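Local coordinates for protein vacuolar aminopeptidase 1 (Saccharomyces cerevisiae, PDB 5JGF) that removes amino acids, preferably neutral or hydrophobic ones, from the N-terminus of peptides as a dodecameric zinc aminopeptidase of the yeast vacuole, at residues S30-L35 with A269-L274; G58-T63 with C276-V281; E390-R395 with N457-H462. All coordinates share one frame; numbering follows the deposited sequence.

Contact 1 of 3, residues S30-L35 with A269-L274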
ATOM      1  N   SER D  30     -41.276  28.679  23.942  1.00 15.64           N
ATOM      2  CA  SER D  30     -42.311  28.876  24.952  1.00 18.62           C
ATOM      3  C   SER D  30     -41.814  29.859  25.985  1.00 18.46           C
ATOM      4  O   SER D  30     -42.572  30.694  26.457  1.00 16.75           O
ATOM      5  CB  SER D  30     -42.647  27.543  25.622  1.00 23.08           C
ATOM      6  OG  SER D  30     -43.745  27.675  26.497  1.00 28.84           O
ATOM      7  N   PHE D  31     -40.541  29.741  26.352  1.00 16.40           N
ATOM      8  CA  PHE D  31     -39.922  30.640  27.327  1.00 17.28           C
ATOM      9  C   PHE D  31     -39.971  32.090  26.857  1.00 16.99           C
ATOM     10  O   PHE D  31     -40.334  32.991  27.616  1.00 17.64           O
ATOM     11  CB  PHE D  31     -38.453  30.248  27.543  1.00 15.85           C
ATOM     12  CG  PHE D  31     -37.660  31.254  28.339  1.00 16.63           C
ATOM     13  CD1 PHE D  31     -37.652  31.218  29.732  1.00 17.99           C
ATOM     14  CD2 PHE D  31     -36.925  32.244  27.692  1.00 16.50           C
ATOM     15  CE1 PHE D  31     -36.915  32.156  30.467  1.00 18.55           C
ATOM     16  CE2 PHE D  31     -36.188  33.185  28.418  1.00 18.33           C
ATOM     17  CZ  PHE D  31     -36.184  33.139  29.807  1.00 17.11           C
ATOM     18  N   PHE D  32     -39.578  32.317  25.608  1.00 16.40           N
ATOM     19  CA  PHE D  32     -39.577  33.668  25.058  1.00 17.43           C
ATOM     20  C   PHE D  32     -40.984  34.219  24.862  1.00 18.34           C
ATOM     21  O   PHE D  32     -41.206  35.425  25.011  1.00 18.25           O
ATOM     22  CB  PHE D  32     -38.810  33.711  23.733  1.00 16.48           C
ATOM     23  CG  PHE D  32     -37.320  33.559  23.890  1.00 16.38           C
ATOM     24  CD1 PHE D  32     -36.623  34.334  24.808  1.00 15.22           C
ATOM     25  CD2 PHE D  32     -36.615  32.639  23.117  1.00 16.56           C
ATOM     26  CE1 PHE D  32     -35.239  34.199  24.961  1.00 15.41           C
ATOM     27  CE2 PHE D  32     -35.232  32.496  23.260  1.00 16.73           C
ATOM     28  CZ  PHE D  32     -34.544  33.276  24.185  1.00 16.32           C
ATOM     29  N   ALA D  33     -41.925  33.347  24.518  1.00 17.66           N
ATOM     30  CA  ALA D  33     -43.309  33.769  24.333  1.00 17.97           C
ATOM     31  C   ALA D  33     -43.847  34.268  25.661  1.00 20.55           C
ATOM     32  O   ALA D  33     -44.540  35.285  25.726  1.00 18.85           O
ATOM     33  CB  ALA D  33     -44.155  32.599  23.838  1.00 18.29           C
ATOM     34  N   GLU D  34     -43.522  33.541  26.722  1.00 20.74           N
ATOM     35  CA  GLU D  34     -43.965  33.894  28.061  1.00 23.37           C
ATOM     36  C   GLU D  34     -43.357  35.217  28.501  1.00 23.16           C
ATOM     37  O   GLU D  34     -44.030  36.047  29.120  1.00 21.46           O
ATOM     38  CB  GLU D  34     -43.571  32.788  29.030  1.00 28.03           C
ATOM     39  CG  GLU D  34     -44.164  32.930  30.411  1.00 38.62           C
ATOM     40  CD  GLU D  34     -43.901  31.693  31.262  1.00 44.48           C
ATOM     41  OE1 GLU D  34     -43.858  31.782  32.504  1.00 48.25           O
ATOM     42  OE2 GLU D  34     -43.722  30.606  30.687  1.00 48.29           O
ATOM     43  N   LEU D  35     -42.082  35.409  28.171  1.00 19.34           N
ATOM     44  CA  LEU D  35     -41.369  36.636  28.511  1.00 20.46           C
ATOM     45  C   LEU D  35     -41.971  37.815  27.754  1.00 19.40           C
ATOM     46  O   LEU D  35     -42.138  38.908  28.306  1.00 19.59           O
ATOM     47  CB  LEU D  35     -39.888  36.495  28.143  1.00 21.54           C
ATOM     48  CG  LEU D  35     -38.988  37.693  28.458  1.00 24.14           C
ATOM     49  CD1 LEU D  35     -38.944  37.900  29.968  1.00 26.25           C
ATOM     50  CD2 LEU D  35     -37.584  37.447  27.907  1.00 24.91           C
ATOM     51  N   ALA D 269     -29.437  36.526  24.350  1.00 14.00           N
ATOM     52  CA  ALA D 269     -28.895  37.878  24.414  1.00 15.42           C
ATOM     53  C   ALA D 269     -29.692  38.844  23.539  1.00 16.21           C
ATOM     54  O   ALA D 269     -29.960  39.976  23.944  1.00 16.58           O
ATOM     55  CB  ALA D 269     -27.428  37.880  23.992  1.00 14.82           C
ATOM     56  N   ALA D 270     -30.066  38.403  22.341  1.00 14.27           N
ATOM     57  CA  ALA D 270     -30.830  39.258  21.437  1.00 15.08           C
ATOM     58  C   ALA D 270     -32.235  39.545  21.967  1.00 15.46           C
ATOM     59  O   ALA D 270     -32.701  40.686  21.907  1.00 15.97           O
ATOM     60  CB  ALA D 270     -30.910  38.624  20.047  1.00 11.56           C
ATOM     61  N   MET D 271     -32.912  38.522  22.483  1.00 16.95           N
ATOM     62  CA  MET D 271     -34.263  38.709  23.011  1.00 17.63           C
ATOM     63  C   MET D 271     -34.274  39.598  24.252  1.00 18.60           C
ATOM     64  O   MET D 271     -35.148  40.456  24.402  1.00 17.63           O
ATOM     65  CB  MET D 271     -34.915  37.365  23.351  1.00 18.51           C
ATOM     66  CG  MET D 271     -35.425  36.585  22.149  1.00 21.35           C
ATOM     67  SD  MET D 271     -36.603  37.504  21.107  1.00 28.14           S
ATOM     68  CE  MET D 271     -37.692  38.136  22.277  1.00 21.43           C
ATOM     69  N   ILE D 272     -33.312  39.394  25.145  1.00 17.23           N
ATOM     70  CA  ILE D 272     -33.240  40.207  26.352  1.00 18.15           C
ATOM     71  C   ILE D 272     -32.980  41.653  25.947  1.00 16.56           C
ATOM     72  O   ILE D 272     -33.557  42.581  26.511  1.00 17.87           O
ATOM     73  CB  ILE D 272     -32.122  39.715  27.299  1.00 18.19           C
ATOM     74  CG1 ILE D 272     -32.477  38.326  27.840  1.00 19.99           C
ATOM     75  CG2 ILE D 272     -31.928  40.694  28.449  1.00 20.11           C
ATOM     76  CD1 ILE D 272     -33.775  38.276  28.626  1.00 20.78           C
ATOM     77  N   ALA D 273     -32.117  41.844  24.955  1.00 16.97           N
ATOM     78  CA  ALA D 273     -31.814  43.188  24.484  1.00 17.05           C
ATOM     79  C   ALA D 273     -33.082  43.837  23.935  1.00 18.52           C
ATOM     80  O   ALA D 273     -33.354  45.011  24.200  1.00 17.73           O
ATOM     81  CB  ALA D 273     -30.743  43.140  23.407  1.00 16.28           C
ATOM     82  N   LEU D 274     -33.859  43.073  23.171  1.00 17.06           N
ATOM     83  CA  LEU D 274     -35.097  43.589  22.593  1.00 18.70           C
ATOM     84  C   LEU D 274     -36.072  44.016  23.692  1.00 19.67           C
ATOM     85  O   LEU D 274     -36.693  45.075  23.604  1.00 19.16           O
ATOM     86  CB  LEU D 274     -35.767  42.527  21.713  1.00 16.13           C
ATOM     87  CG  LEU D 274     -37.099  42.972  21.095  1.00 16.88           C
ATOM     88  CD1 LEU D 274     -36.826  44.032  20.041  1.00 15.02           C
ATOM     89  CD2 LEU D 274     -37.828  41.787  20.480  1.00 18.73           C
TER

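Contact 2 of 3, residues G58-T63 with C276-V281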
ATOM      1  N   GLY D  58     -49.560  51.014  15.502  1.00 23.16           N
ATOM      2  CA  GLY D  58     -48.479  50.050  15.549  1.00 22.40           C
ATOM      3  C   GLY D  58     -48.550  49.311  16.867  1.00 21.71           C
ATOM      4  O   GLY D  58     -49.644  49.043  17.366  1.00 21.07           O
ATOM      5  N   GLY D  59     -47.399  48.981  17.438  1.00 19.51           N
ATOM      6  CA  GLY D  59     -47.408  48.281  18.709  1.00 19.65           C
ATOM      7  C   GLY D  59     -46.346  47.209  18.841  1.00 19.77           C
ATOM      8  O   GLY D  59     -45.423  47.126  18.030  1.00 20.16           O
ATOM      9  N   LYS D  60     -46.483  46.392  19.879  1.00 18.59           N
ATOM     10  CA  LYS D  60     -45.548  45.309  20.156  1.00 18.62           C
ATOM     11  C   LYS D  60     -46.255  43.972  19.964  1.00 18.66           C
ATOM     12  O   LYS D  60     -47.264  43.696  20.617  1.00 18.57           O
ATOM     13  CB  LYS D  60     -45.028  45.432  21.589  1.00 17.07           C
ATOM     14  CG  LYS D  60     -44.303  46.742  21.848  1.00 18.02           C
ATOM     15  CD  LYS D  60     -43.982  46.931  23.319  1.00 20.37           C
ATOM     16  CE  LYS D  60     -43.361  48.300  23.572  1.00 22.21           C
ATOM     17  NZ  LYS D  60     -43.209  48.566  25.029  1.00 21.60           N
ATOM     18  N   PHE D  61     -45.726  43.147  19.063  1.00 17.92           N
ATOM     19  CA  PHE D  61     -46.331  41.850  18.789  1.00 17.33           C
ATOM     20  C   PHE D  61     -45.298  40.748  18.582  1.00 17.03           C
ATOM     21  O   PHE D  61     -44.090  40.985  18.576  1.00 14.98           O
ATOM     22  CB  PHE D  61     -47.185  41.906  17.515  1.00 19.41           C
ATOM     23  CG  PHE D  61     -48.013  43.156  17.372  1.00 20.87           C
ATOM     24  CD1 PHE D  61     -47.443  44.338  16.910  1.00 19.57           C
ATOM     25  CD2 PHE D  61     -49.366  43.145  17.685  1.00 21.94           C
ATOM     26  CE1 PHE D  61     -48.210  45.491  16.761  1.00 22.68           C
ATOM     27  CE2 PHE D  61     -50.142  44.297  17.539  1.00 21.49           C
ATOM     28  CZ  PHE D  61     -49.562  45.468  17.076  1.00 21.35           C
ATOM     29  N   TYR D  62     -45.802  39.534  18.414  1.00 16.92           N
ATOM     30  CA  TYR D  62     -44.957  38.387  18.121  1.00 16.57           C
ATOM     31  C   TYR D  62     -45.850  37.272  17.611  1.00 17.16           C
ATOM     32  O   TYR D  62     -47.046  37.238  17.907  1.00 16.48           O
ATOM     33  CB  TYR D  62     -44.157  37.924  19.350  1.00 15.18           C
ATOM     34  CG  TYR D  62     -44.925  37.146  20.399  1.00 16.79           C
ATOM     35  CD1 TYR D  62     -45.657  37.800  21.392  1.00 16.14           C
ATOM     36  CD2 TYR D  62     -44.889  35.751  20.422  1.00 15.69           C
ATOM     37  CE1 TYR D  62     -46.326  37.085  22.382  1.00 16.91           C
ATOM     38  CE2 TYR D  62     -45.554  35.026  21.405  1.00 17.66           C
ATOM     39  CZ  TYR D  62     -46.269  35.698  22.383  1.00 17.61           C
ATOM     40  OH  TYR D  62     -46.916  34.984  23.360  1.00 18.90           O
ATOM     41  N   THR D  63     -45.276  36.382  16.808  1.00 15.23           N
ATOM     42  CA  THR D  63     -46.023  35.258  16.279  1.00 14.31           C
ATOM     43  C   THR D  63     -45.113  34.041  16.339  1.00 15.47           C
ATOM     44  O   THR D  63     -43.897  34.173  16.512  1.00 14.64           O
ATOM     45  CB  THR D  63     -46.482  35.506  14.822  1.00 14.56           C
ATOM     46  OG1 THR D  63     -47.357  34.449  14.413  1.00 15.19           O
ATOM     47  CG2 THR D  63     -45.283  35.568  13.873  1.00 15.41           C
ATOM     48  N   CYS D 276     -35.358  44.790  26.894  1.00 23.73           N
ATOM     49  CA  CYS D 276     -34.820  45.939  27.617  1.00 24.23           C
ATOM     50  C   CYS D 276     -35.060  47.201  26.805  1.00 24.26           C
ATOM     51  O   CYS D 276     -35.407  48.249  27.349  1.00 24.18           O
ATOM     52  CB  CYS D 276     -33.317  45.776  27.855  1.00 26.73           C
ATOM     53  SG  CYS D 276     -32.887  44.504  29.055  1.00 34.30           S
ATOM     54  N   TYR D 277     -34.863  47.092  25.496  1.00 22.69           N
ATOM     55  CA  TYR D 277     -35.055  48.211  24.588  1.00 21.61           C
ATOM     56  C   TYR D 277     -36.526  48.606  24.505  1.00 22.23           C
ATOM     57  O   TYR D 277     -36.866  49.792  24.544  1.00 22.56           O
ATOM     58  CB  TYR D 277     -34.521  47.836  23.200  1.00 21.22           C
ATOM     59  CG  TYR D 277     -34.997  48.725  22.073  1.00 21.57           C
ATOM     60  CD1 TYR D 277     -36.004  48.301  21.206  1.00 20.92           C
ATOM     61  CD2 TYR D 277     -34.438  49.987  21.867  1.00 21.07           C
ATOM     62  CE1 TYR D 277     -36.442  49.110  20.160  1.00 21.90           C
ATOM     63  CE2 TYR D 277     -34.869  50.803  20.827  1.00 21.34           C
ATOM     64  CZ  TYR D 277     -35.872  50.359  19.979  1.00 22.00           C
ATOM     65  OH  TYR D 277     -36.304  51.166  18.951  1.00 22.77           O
ATOM     66  N   ALA D 278     -37.392  47.604  24.404  1.00 20.94           N
ATOM     67  CA  ALA D 278     -38.831  47.821  24.303  1.00 22.16           C
ATOM     68  C   ALA D 278     -39.410  48.565  25.505  1.00 23.89           C
ATOM     69  O   ALA D 278     -40.404  49.282  25.376  1.00 23.47           O
ATOM     70  CB  ALA D 278     -39.543  46.482  24.137  1.00 20.79           C
ATOM     71  N   LYS D 279     -38.788  48.388  26.665  1.00 24.71           N
ATOM     72  CA  LYS D 279     -39.247  49.027  27.894  1.00 28.46           C
ATOM     73  C   LYS D 279     -39.330  50.545  27.776  1.00 30.79           C
ATOM     74  O   LYS D 279     -40.200  51.170  28.383  1.00 32.06           O
ATOM     75  CB  LYS D 279     -38.328  48.648  29.057  1.00 26.91           C
ATOM     76  N   ASP D 280     -38.430  51.137  26.998  1.00 31.16           N
ATOM     77  CA  ASP D 280     -38.427  52.586  26.842  1.00 33.06           C
ATOM     78  C   ASP D 280     -38.968  53.059  25.508  1.00 32.03           C
ATOM     79  O   ASP D 280     -38.857  54.238  25.177  1.00 32.51           O
ATOM     80  CB  ASP D 280     -37.014  53.137  27.024  1.00 35.85           C
ATOM     81  CG  ASP D 280     -36.481  52.903  28.413  1.00 39.84           C
ATOM     82  OD1 ASP D 280     -37.277  53.005  29.371  1.00 42.53           O
ATOM     83  OD2 ASP D 280     -35.272  52.627  28.551  1.00 41.25           O
ATOM     84  N   VAL D 281     -39.557  52.152  24.741  1.00 31.02           N
ATOM     85  CA  VAL D 281     -40.094  52.531  23.447  1.00 30.00           C
ATOM     86  C   VAL D 281     -41.588  52.786  23.491  1.00 30.09           C
ATOM     87  O   VAL D 281     -42.351  51.940  23.959  1.00 29.69           O
ATOM     88  CB  VAL D 281     -39.871  51.442  22.390  1.00 28.54           C
ATOM     89  CG1 VAL D 281     -40.605  51.815  21.110  1.00 27.50           C
ATOM     90  CG2 VAL D 281     -38.392  51.283  22.122  1.00 28.81           C
TER

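Contact 3 of 3, residues E390-R395 with N457-H462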
ATOM      1  N   GLU D 390     -18.718  48.749  13.472  1.00 18.40           N
ATOM      2  CA  GLU D 390     -17.611  49.355  14.195  1.00 17.92           C
ATOM      3  C   GLU D 390     -17.966  50.776  14.638  1.00 18.42           C
ATOM      4  O   GLU D 390     -17.579  51.206  15.722  1.00 19.44           O
ATOM      5  CB  GLU D 390     -16.339  49.317  13.334  1.00 18.12           C
ATOM      6  CG  GLU D 390     -15.980  47.877  12.940  1.00 20.29           C
ATOM      7  CD  GLU D 390     -14.633  47.721  12.249  1.00 21.83           C
ATOM      8  OE1 GLU D 390     -14.319  48.512  11.336  1.00 20.54           O
ATOM      9  OE2 GLU D 390     -13.894  46.780  12.611  1.00 23.14           O
ATOM     10  N   GLU D 391     -18.720  51.497  13.814  1.00 20.35           N
ATOM     11  CA  GLU D 391     -19.133  52.857  14.167  1.00 21.02           C
ATOM     12  C   GLU D 391     -20.143  52.758  15.309  1.00 21.40           C
ATOM     13  O   GLU D 391     -20.079  53.504  16.288  1.00 20.39           O
ATOM     14  CB  GLU D 391     -19.770  53.548  12.955  1.00 22.95           C
ATOM     15  CG  GLU D 391     -20.405  54.906  13.247  1.00 28.67           C
ATOM     16  CD  GLU D 391     -19.411  55.924  13.778  1.00 32.70           C
ATOM     17  OE1 GLU D 391     -18.321  56.058  13.180  1.00 34.22           O
ATOM     18  OE2 GLU D 391     -19.726  56.596  14.785  1.00 34.12           O
ATOM     19  N   LEU D 392     -21.067  51.814  15.171  1.00 21.24           N
ATOM     20  CA  LEU D 392     -22.095  51.565  16.173  1.00 23.29           C
ATOM     21  C   LEU D 392     -21.446  51.248  17.524  1.00 23.55           C
ATOM     22  O   LEU D 392     -21.874  51.745  18.568  1.00 22.25           O
ATOM     23  CB  LEU D 392     -22.958  50.387  15.720  1.00 26.59           C
ATOM     24  CG  LEU D 392     -24.208  50.017  16.509  1.00 30.10           C
ATOM     25  CD1 LEU D 392     -25.198  51.174  16.484  1.00 30.34           C
ATOM     26  CD2 LEU D 392     -24.829  48.772  15.892  1.00 31.27           C
ATOM     27  N   ALA D 393     -20.408  50.418  17.497  1.00 21.61           N
ATOM     28  CA  ALA D 393     -19.704  50.036  18.716  1.00 20.81           C
ATOM     29  C   ALA D 393     -18.972  51.226  19.332  1.00 21.79           C
ATOM     30  O   ALA D 393     -19.018  51.425  20.548  1.00 21.35           O
ATOM     31  CB  ALA D 393     -18.718  48.910  18.423  1.00 21.25           C
ATOM     32  N   ARG D 394     -18.297  52.014  18.497  1.00 23.23           N
ATOM     33  CA  ARG D 394     -17.570  53.178  18.992  1.00 25.27           C
ATOM     34  C   ARG D 394     -18.515  54.136  19.712  1.00 26.57           C
ATOM     35  O   ARG D 394     -18.150  54.729  20.725  1.00 25.64           O
ATOM     36  CB  ARG D 394     -16.858  53.905  17.842  1.00 26.87           C
ATOM     37  CG  ARG D 394     -15.665  53.139  17.268  1.00 30.96           C
ATOM     38  CD  ARG D 394     -14.799  54.022  16.375  1.00 31.07           C
ATOM     39  NE  ARG D 394     -15.471  54.405  15.138  1.00 34.02           N
ATOM     40  CZ  ARG D 394     -15.448  53.690  14.016  1.00 34.72           C
ATOM     41  NH1 ARG D 394     -14.781  52.545  13.967  1.00 33.34           N
ATOM     42  NH2 ARG D 394     -16.096  54.124  12.943  1.00 34.24           N
ATOM     43  N   ARG D 395     -19.732  54.273  19.196  1.00 26.99           N
ATOM     44  CA  ARG D 395     -20.721  55.159  19.804  1.00 27.99           C
ATOM     45  C   ARG D 395     -21.285  54.630  21.120  1.00 27.51           C
ATOM     46  O   ARG D 395     -21.506  55.401  22.055  1.00 28.31           O
ATOM     47  CB  ARG D 395     -21.885  55.411  18.837  1.00 29.97           C
ATOM     48  CG  ARG D 395     -21.517  56.178  17.579  1.00 34.14           C
ATOM     49  CD  ARG D 395     -22.768  56.580  16.812  1.00 37.79           C
ATOM     50  NE  ARG D 395     -22.459  57.280  15.567  1.00 40.28           N
ATOM     51  CZ  ARG D 395     -23.374  57.833  14.776  1.00 41.75           C
ATOM     52  NH1 ARG D 395     -24.660  57.772  15.100  1.00 41.26           N
ATOM     53  NH2 ARG D 395     -23.004  58.445  13.659  1.00 42.07           N
ATOM     54  N   ASN D 457     -28.514  45.776  22.447  1.00 16.44           N
ATOM     55  CA  ASN D 457     -29.369  46.846  22.951  1.00 19.64           C
ATOM     56  C   ASN D 457     -28.944  48.119  22.226  1.00 19.49           C
ATOM     57  O   ASN D 457     -29.782  48.892  21.751  1.00 19.46           O
ATOM     58  CB  ASN D 457     -29.182  47.015  24.462  1.00 21.28           C
ATOM     59  CG  ASN D 457     -30.172  47.998  25.072  1.00 26.51           C
ATOM     60  OD1 ASN D 457     -29.840  48.731  25.998  1.00 31.55           O
ATOM     61  ND2 ASN D 457     -31.397  48.003  24.561  1.00 27.48           N
ATOM     62  N   GLY D 458     -27.631  48.317  22.129  1.00 17.37           N
ATOM     63  CA  GLY D 458     -27.098  49.481  21.444  1.00 17.49           C
ATOM     64  C   GLY D 458     -27.495  49.492  19.979  1.00 17.86           C
ATOM     65  O   GLY D 458     -27.695  50.555  19.384  1.00 16.94           O
ATOM     66  N   PHE D 459     -27.604  48.305  19.387  1.00 17.04           N
ATOM     67  CA  PHE D 459     -27.997  48.188  17.987  1.00 16.36           C
ATOM     68  C   PHE D 459     -29.410  48.726  17.769  1.00 16.80           C
ATOM     69  O   PHE D 459     -29.639  49.546  16.880  1.00 16.99           O
ATOM     70  CB  PHE D 459     -27.949  46.725  17.532  1.00 15.65           C
ATOM     71  CG  PHE D 459     -28.632  46.482  16.212  1.00 15.41           C
ATOM     72  CD1 PHE D 459     -28.051  46.905  15.021  1.00 14.96           C
ATOM     73  CD2 PHE D 459     -29.871  45.847  16.163  1.00 15.59           C
ATOM     74  CE1 PHE D 459     -28.694  46.696  13.797  1.00 14.99           C
ATOM     75  CE2 PHE D 459     -30.523  45.636  14.947  1.00 13.72           C
ATOM     76  CZ  PHE D 459     -29.933  46.060  13.762  1.00 12.77           C
ATOM     77  N   PHE D 460     -30.361  48.260  18.573  1.00 17.27           N
ATOM     78  CA  PHE D 460     -31.739  48.716  18.418  1.00 16.61           C
ATOM     79  C   PHE D 460     -31.874  50.216  18.662  1.00 18.64           C
ATOM     80  O   PHE D 460     -32.630  50.902  17.974  1.00 16.98           O
ATOM     81  CB  PHE D 460     -32.671  47.943  19.354  1.00 15.82           C
ATOM     82  CG  PHE D 460     -32.935  46.530  18.908  1.00 16.08           C
ATOM     83  CD1 PHE D 460     -33.423  46.273  17.631  1.00 14.68           C
ATOM     84  CD2 PHE D 460     -32.709  45.458  19.767  1.00 15.65           C
ATOM     85  CE1 PHE D 460     -33.685  44.974  17.212  1.00 14.62           C
ATOM     86  CE2 PHE D 460     -32.970  44.150  19.356  1.00 16.14           C
ATOM     87  CZ  PHE D 460     -33.459  43.910  18.077  1.00 13.36           C
ATOM     88  N   LYS D 461     -31.124  50.726  19.628  1.00 18.82           N
ATOM     89  CA  LYS D 461     -31.180  52.146  19.941  1.00 21.92           C
ATOM     90  C   LYS D 461     -30.569  53.052  18.879  1.00 22.43           C
ATOM     91  O   LYS D 461     -31.150  54.080  18.528  1.00 20.98           O
ATOM     92  CB  LYS D 461     -30.462  52.431  21.261  1.00 24.54           C
ATOM     93  CG  LYS D 461     -31.171  51.969  22.511  1.00 29.38           C
ATOM     94  CD  LYS D 461     -30.304  52.267  23.727  1.00 35.07           C
ATOM     95  CE  LYS D 461     -31.009  51.926  25.024  1.00 38.16           C
ATOM     96  NZ  LYS D 461     -30.109  52.117  26.200  1.00 41.56           N
ATOM     97  N   HIS D 462     -29.413  52.663  18.346  1.00 21.66           N
ATOM     98  CA  HIS D 462     -28.707  53.521  17.402  1.00 22.88           C
ATOM     99  C   HIS D 462     -28.450  53.098  15.954  1.00 20.00           C
ATOM    100  O   HIS D 462     -27.857  53.871  15.204  1.00 17.56           O
ATOM    101  CB  HIS D 462     -27.364  53.909  18.028  1.00 27.43           C
ATOM    102  CG  HIS D 462     -27.465  54.332  19.461  1.00 33.87           C
ATOM    103  ND1 HIS D 462     -26.792  53.686  20.476  1.00 36.95           N
ATOM    104  CD2 HIS D 462     -28.162  55.334  20.049  1.00 36.91           C
ATOM    105  CE1 HIS D 462     -27.069  54.272  21.627  1.00 39.48           C
ATOM    106  NE2 HIS D 462     -27.898  55.275  21.396  1.00 39.29           N
TER

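Contact 1 of 3, residues S30-L35 with A269-L274
Phe-32 and Met-271 join two helices, 25-38 and 261-278, that lie on one face of the large mixed beta-sheet in this M18 metallopeptidase fold. The contact is a Met-aromatic one, and it is wholly apolar. No hydrogen bond crosses it. The backbones come nearest at these two residues, with Phe-32 CA and Met-271 CA 7.6 Å apart.

Both side chains set out toward the opposite helix. The carbon part of the methionine does the close touching. Met-271 CG lies over one face of the Phe-32 ring, 3.7 Å from the ring centroid and 14° off the ring normal. This is a CH-pi contact, displaced somewhat toward the rim on the CD1 and CE1 side. Met-271 CB meets that same side of the ring, 3.6 Å from Phe-32 CE1. The sulfur stands above the same face but farther off, with Met-271 SD 5.1 Å from the ring centroid. The methionine chain is bent at chi2 and again at chi3 (-48°), and the second bend folds its terminal methyl back toward the ring.

Below this pair the sheet supplies a floor. Leu-294 of strand 289-295 touches both Phe-32 and Met-271, and Val-292 adds to the methionine side. Phe-18 of the preceding helix 7-21 meets the rings of Phe-31 and Phe-32 with inclined planes. The edge of the Phe-31 ring also receives Phe-32 CE1, close to its plane.

Leu-35, about one turn on from Phe-32, makes a second, smaller contact with Ile-272, the neighbour of Met-271. Their side chains cross at about a right angle. Leu-35 has CG anti to its backbone N (chi1 -179°), which carries the branch across to the other helix. Only the methyl ends meet there: Leu-35 CD2 lies 4.0 Å from Ile-272 CD1.

Contact 2 of 3, residues G58-T63 with C276-V281
Lys-60 reaches from strand 58-65 to Ala-278 and Val-281, in the type I beta turn at the C-terminal part of helix 261-278. Its CB already points toward that turn. CG lies anti to the carbonyl carbon and beside the backbone N (chi1 -60°). From CG onward the chain is fully extended. CG and CD make no close contact with segment 276-281.

Contact begins at CE. This carbon passes the methyl group of Ala-278, with Lys-60 CE 4.3 Å from Ala-278 CB. Lys-60 CE is nearer to Ala-278 O, at 3.6 Å, and also passes close to Val-281 O. The tip then makes the one hydrogen bond of the contact, from Lys-60 NZ to Ala-278 O at 2.9 Å. The ammonium group does not lie along a lone pair. It sits above the carbonyl plane, 47° out of it.

Ala-278 O has a second donor. Val-281 N closes the beta turn onto Ala-278 O at 3.1 Å, from the opposite face of the carbonyl plane. The oxygen is thus gripped from two sides, once by the turn and once by the strand. Lys-60 NZ also has Val-281 O nearby at 3.6 Å, too loosely placed to count as a bond. Backbone oxygens near the C-terminal end of a helix would probably favour the charged form of the lysine.

Phe-41 and Ile-74 touch the lysine chain, and Ile-74 of strand 69-76 also touches Ala-278. The lysine therefore runs from strand 58-65, beside strand 69-76, to the C-terminal part of helix 261-278.

Contact 3 of 3, residues E390-R395 with N457-H462
Leu-392 pushes its two methyl groups against one side of helix 448-468, meeting Gly-458, Phe-459 and His-462. Leu-392 CD1 packs at the backbone end of the histidine, 3.8 Å from His-462 CB. The same methyl, Leu-392 CD1, lies 3.9 Å from Gly-458 O, on a helix surface that bears no side chain at the glycine. Leu-392 CD2 approaches the Phe-459 ring at its edge and near its plane, 3.8 Å from Phe-459 CD1. The leucine thus touches the rim of this ring and not a face.

The chi1 of Leu-392 (-173°) swings CG to the far side of CB from the backbone N, which brings both methyls to the helix 448-468 surface. With an alanine at this position both methyls are gone, which would probably leave a gap between the helices and the Phe-459 edge and His-462 CB without their apolar partner.

Further groups flank them. Val-466, one turn beyond His-462, touches both Leu-392 and Arg-395. Phe-459 stacks on Trp-463 of its own helix. Lys-461 CB covers the centre of one face of the His-462 imidazole.

Farther out, Glu-391 ties its helix together by a salt-bridge network. Arg-395 NE bonds to Glu-391 OE2 at 2.9 Å, on the anti side of the carboxylate. Arg-394 NH2 reaches Glu-391 OE1 at 3.0 Å, but from above the carboxylate plane. Lys-141 of a neighbouring subunit forms a further salt bridge to Glu-391 OE1, which carries the network across to that subunit of the dodecamer.

The segment axes pass 10.0 Å apart and cross at 100°, nearly perpendicular. Helix 383-396 is the connecting helix of a beta-alpha-beta crossover between the adjacent parallel strands 369-372 and 400-403, and here it packs across the C-terminal helix 448-468.

In the fold
Helix 261-278 connects the set. Contacts 1 and 2 both use it, and their centres are 11 Å apart. Contact 3 lies about 20 Å from the centre of contact 1 and 19 Å from that of contact 2. It joins them through helix 448-468: Phe-460 packs on Leu-274 and Tyr-277, and Asn-457 and Lys-461 also touch Tyr-277. Asp-262, which binds both zinc ions, lies in the first turn of helix 261-278. Of the three, contact 1 lies nearest the metal site. The Phe-32 side chain is about 14 Å from a zinc ion and about 10 Å from the side chain of the zinc ligand His-91. Contacts 2 and 3 lie away from the active site.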